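Local coordinates for protein macrophomate synthase intermolecular Diels-Alderase (Macrophoma commelinae, PDB 1IZC) that is an enzyme of the HpcH/HpaI aldolase/citrate lyase family, a TIM-barrel protein that holds a magnesium ion and pyruvic acid in its pocket, at residues D34-P39 against G267-A272. The protein carries 1 engineered substitution. Residues are numbered along the deposited sequence; the frame is centred on the assembly and turned at random.
Sequences DAMADP and GYRAIA
The R269 side chain lies along the last turn of helix 28-37, with the ring of P39 over one face of its guanidinium group: P39 CB stands 3.9 Å above the plane, and P39 CG is 3.8 Å from R269 NH2. The two side chains run side by side in the same direction. CG of R269 sits anti to the carbonyl carbon and the chain bends at CG (chi2 -70°), which carries CD against the helix end, 3.4 Å from A35 O. Nearer the backbone, CB of A35 and CB of R269 meet at 4.1 Å, while M36 borders the guanidinium edge through its CA. No direct hydrogen bond joins the segments; a water in the guanidinium plane accepts from R269 NH2 (2.9 Å) and donates to M36 O. R269 NH1 folds back to Y268 O at 2.8 Å, approaching from above the carbonyl plane, and also bonds I264 O at the end of helix 260-265, so both terminal nitrogens are held and the group's rotation is restrained. F298 of the second subunit packs on P39. The arrangement links the helix leading into the first barrel strand, 43-48, to the approach to the eighth, 271-275, where a TIM barrel closes.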
ATOM      1  N   ASP A  34      35.372  -4.191 -17.541  1.00 11.11           N
ATOM      2  CA  ASP A  34      36.451  -4.367 -16.570  1.00 11.10           C
ATOM      3  C   ASP A  34      36.553  -5.816 -16.093  1.00 11.78           C
ATOM      4  O   ASP A  34      37.659  -6.324 -15.866  1.00 12.49           O
ATOM      5  CB  ASP A  34      36.263  -3.427 -15.371  1.00 10.28           C
ATOM      6  CG  ASP A  34      36.459  -1.966 -15.733  1.00 12.26           C
ATOM      7  OD1 ASP A  34      36.989  -1.670 -16.828  1.00 14.39           O
ATOM      8  OD2 ASP A  34      36.088  -1.097 -14.917  1.00 14.69           O
ATOM      9  N   ALA A  35      35.411  -6.491 -15.951  1.00 12.01           N
ATOM     10  CA  ALA A  35      35.398  -7.889 -15.526  1.00 11.08           C
ATOM     11  C   ALA A  35      35.941  -8.782 -16.650  1.00 12.00           C
ATOM     12  O   ALA A  35      36.575  -9.805 -16.397  1.00 11.65           O
ATOM     13  CB  ALA A  35      33.973  -8.321 -15.141  1.00 14.54           C
ATOM     14  N   MET A  36      35.690  -8.400 -17.898  1.00 11.78           N
ATOM     15  CA  MET A  36      36.220  -9.172 -19.014  1.00 12.30           C
ATOM     16  C   MET A  36      37.743  -9.038 -19.047  1.00 12.12           C
ATOM     17  O   MET A  36      38.451 -10.013 -19.275  1.00 15.04           O
ATOM     18  CB  MET A  36      35.616  -8.682 -20.325  1.00 11.41           C
ATOM     19  CG  MET A  36      34.161  -9.061 -20.447  1.00 13.86           C
ATOM     20  SD  MET A  36      33.465  -8.469 -21.971  1.00 19.39           S
ATOM     21  CE  MET A  36      32.884  -6.859 -21.514  1.00 35.03           C
ATOM     22  N   ALA A  37      38.238  -7.834 -18.789  1.00 12.76           N
ATOM     23  CA  ALA A  37      39.679  -7.577 -18.787  1.00 13.17           C
ATOM     24  C   ALA A  37      40.374  -8.267 -17.619  1.00 16.87           C
ATOM     25  O   ALA A  37      41.519  -8.709 -17.740  1.00 14.18           O
ATOM     26  CB  ALA A  37      39.944  -6.077 -18.720  1.00 12.43           C
ATOM     27  N   ASP A  38      39.678  -8.347 -16.484  1.00 12.67           N
ATOM     28  CA  ASP A  38      40.227  -8.977 -15.286  1.00 13.24           C
ATOM     29  C   ASP A  38      39.099  -9.759 -14.622  1.00 12.36           C
ATOM     30  O   ASP A  38      38.339  -9.204 -13.839  1.00 12.88           O
ATOM     31  CB  ASP A  38      40.755  -7.901 -14.334  1.00 15.38           C
ATOM     32  CG  ASP A  38      41.311  -8.477 -13.041  1.00 20.27           C
ATOM     33  OD1 ASP A  38      41.185  -9.698 -12.836  1.00 15.49           O
ATOM     34  OD2 ASP A  38      41.870  -7.697 -12.241  1.00 20.90           O
ATOM     35  N   PRO A  39      38.984 -11.061 -14.932  1.00 14.65           N
ATOM     36  CA  PRO A  39      37.935 -11.922 -14.372  1.00 13.07           C
ATOM     37  C   PRO A  39      37.859 -12.027 -12.855  1.00 14.75           C
ATOM     38  O   PRO A  39      36.875 -12.553 -12.335  1.00 12.74           O
ATOM     39  CB  PRO A  39      38.190 -13.268 -15.047  1.00 14.11           C
ATOM     40  CG  PRO A  39      38.779 -12.849 -16.382  1.00 13.32           C
ATOM     41  CD  PRO A  39      39.753 -11.783 -15.961  1.00 12.55           C
ATOM     42  N   GLY A 267      33.268 -18.368 -18.871  1.00 19.64           N
ATOM     43  CA  GLY A 267      32.938 -17.084 -19.457  1.00 19.48           C
ATOM     44  C   GLY A 267      31.913 -16.246 -18.712  1.00 16.13           C
ATOM     45  O   GLY A 267      31.523 -15.192 -19.206  1.00 15.66           O
ATOM     46  N   TYR A 268      31.463 -16.693 -17.543  1.00 14.48           N
ATOM     47  CA  TYR A 268      30.490 -15.891 -16.794  1.00 10.84           C
ATOM     48  C   TYR A 268      31.205 -14.702 -16.162  1.00 11.52           C
ATOM     49  O   TYR A 268      32.253 -14.873 -15.545  1.00 13.27           O
ATOM     50  CB  TYR A 268      29.831 -16.707 -15.670  1.00 10.24           C
ATOM     51  CG  TYR A 268      28.893 -17.809 -16.133  1.00 15.97           C
ATOM     52  CD1 TYR A 268      29.341 -18.806 -16.994  1.00 18.91           C
ATOM     53  CD2 TYR A 268      27.578 -17.882 -15.667  1.00 23.29           C
ATOM     54  CE1 TYR A 268      28.519 -19.849 -17.380  1.00 21.91           C
ATOM     55  CE2 TYR A 268      26.738 -18.934 -16.050  1.00 23.33           C
ATOM     56  CZ  TYR A 268      27.222 -19.910 -16.907  1.00 29.77           C
ATOM     57  OH  TYR A 268      26.424 -20.967 -17.295  1.00 33.45           O
ATOM     58  N   ARG A 269      30.639 -13.508 -16.297  1.00  9.87           N
ATOM     59  CA  ARG A 269      31.245 -12.320 -15.701  1.00  9.00           C
ATOM     60  C   ARG A 269      30.267 -11.578 -14.792  1.00  9.87           C
ATOM     61  O   ARG A 269      30.592 -10.529 -14.244  1.00 10.52           O
ATOM     62  CB  ARG A 269      31.793 -11.391 -16.788  1.00  9.82           C
ATOM     63  CG  ARG A 269      32.889 -12.045 -17.637  1.00 15.11           C
ATOM     64  CD  ARG A 269      34.190 -12.247 -16.858  1.00 12.44           C
ATOM     65  NE  ARG A 269      35.203 -12.898 -17.696  1.00 14.45           N
ATOM     66  CZ  ARG A 269      35.390 -14.213 -17.766  1.00 17.60           C
ATOM     67  NH1 ARG A 269      34.644 -15.032 -17.040  1.00 15.90           N
ATOM     68  NH2 ARG A 269      36.319 -14.717 -18.579  1.00 14.90           N
ATOM     69  N   ALA A 270      29.067 -12.127 -14.640  1.00 10.82           N
ATOM     70  CA  ALA A 270      28.058 -11.547 -13.737  1.00 13.44           C
ATOM     71  C   ALA A 270      27.344 -12.768 -13.206  1.00 10.98           C
ATOM     72  O   ALA A 270      26.648 -13.457 -13.956  1.00 11.89           O
ATOM     73  CB  ALA A 270      27.093 -10.649 -14.488  1.00  9.40           C
ATOM     74  N   ILE A 271      27.527 -13.045 -11.917  1.00 12.05           N
ATOM     75  CA  ILE A 271      26.938 -14.234 -11.316  1.00 10.50           C
ATOM     76  C   ILE A 271      26.094 -13.918 -10.086  1.00 10.15           C
ATOM     77  O   ILE A 271      26.564 -13.250  -9.172  1.00  9.61           O
ATOM     78  CB  ILE A 271      28.043 -15.214 -10.866  1.00 13.91           C
ATOM     79  CG1 ILE A 271      29.014 -15.480 -12.026  1.00 11.26           C
ATOM     80  CG2 ILE A 271      27.413 -16.515 -10.367  1.00 13.96           C
ATOM     81  CD1 ILE A 271      30.228 -16.313 -11.615  1.00 13.65           C
ATOM     82  N   ALA A 272      24.853 -14.396 -10.075  1.00  9.92           N
ATOM     83  CA  ALA A 272      23.989 -14.201  -8.912  1.00 10.93           C
ATOM     84  C   ALA A 272      24.378 -15.368  -8.005  1.00 11.18           C
ATOM     85  O   ALA A 272      24.149 -16.526  -8.359  1.00 14.68           O
ATOM     86  CB  ALA A 272      22.533 -14.305  -9.318  1.00 12.77           C
TER
HETATM   87  O   HOH W   1      37.124 -12.228 -19.745  1.00 27.08           O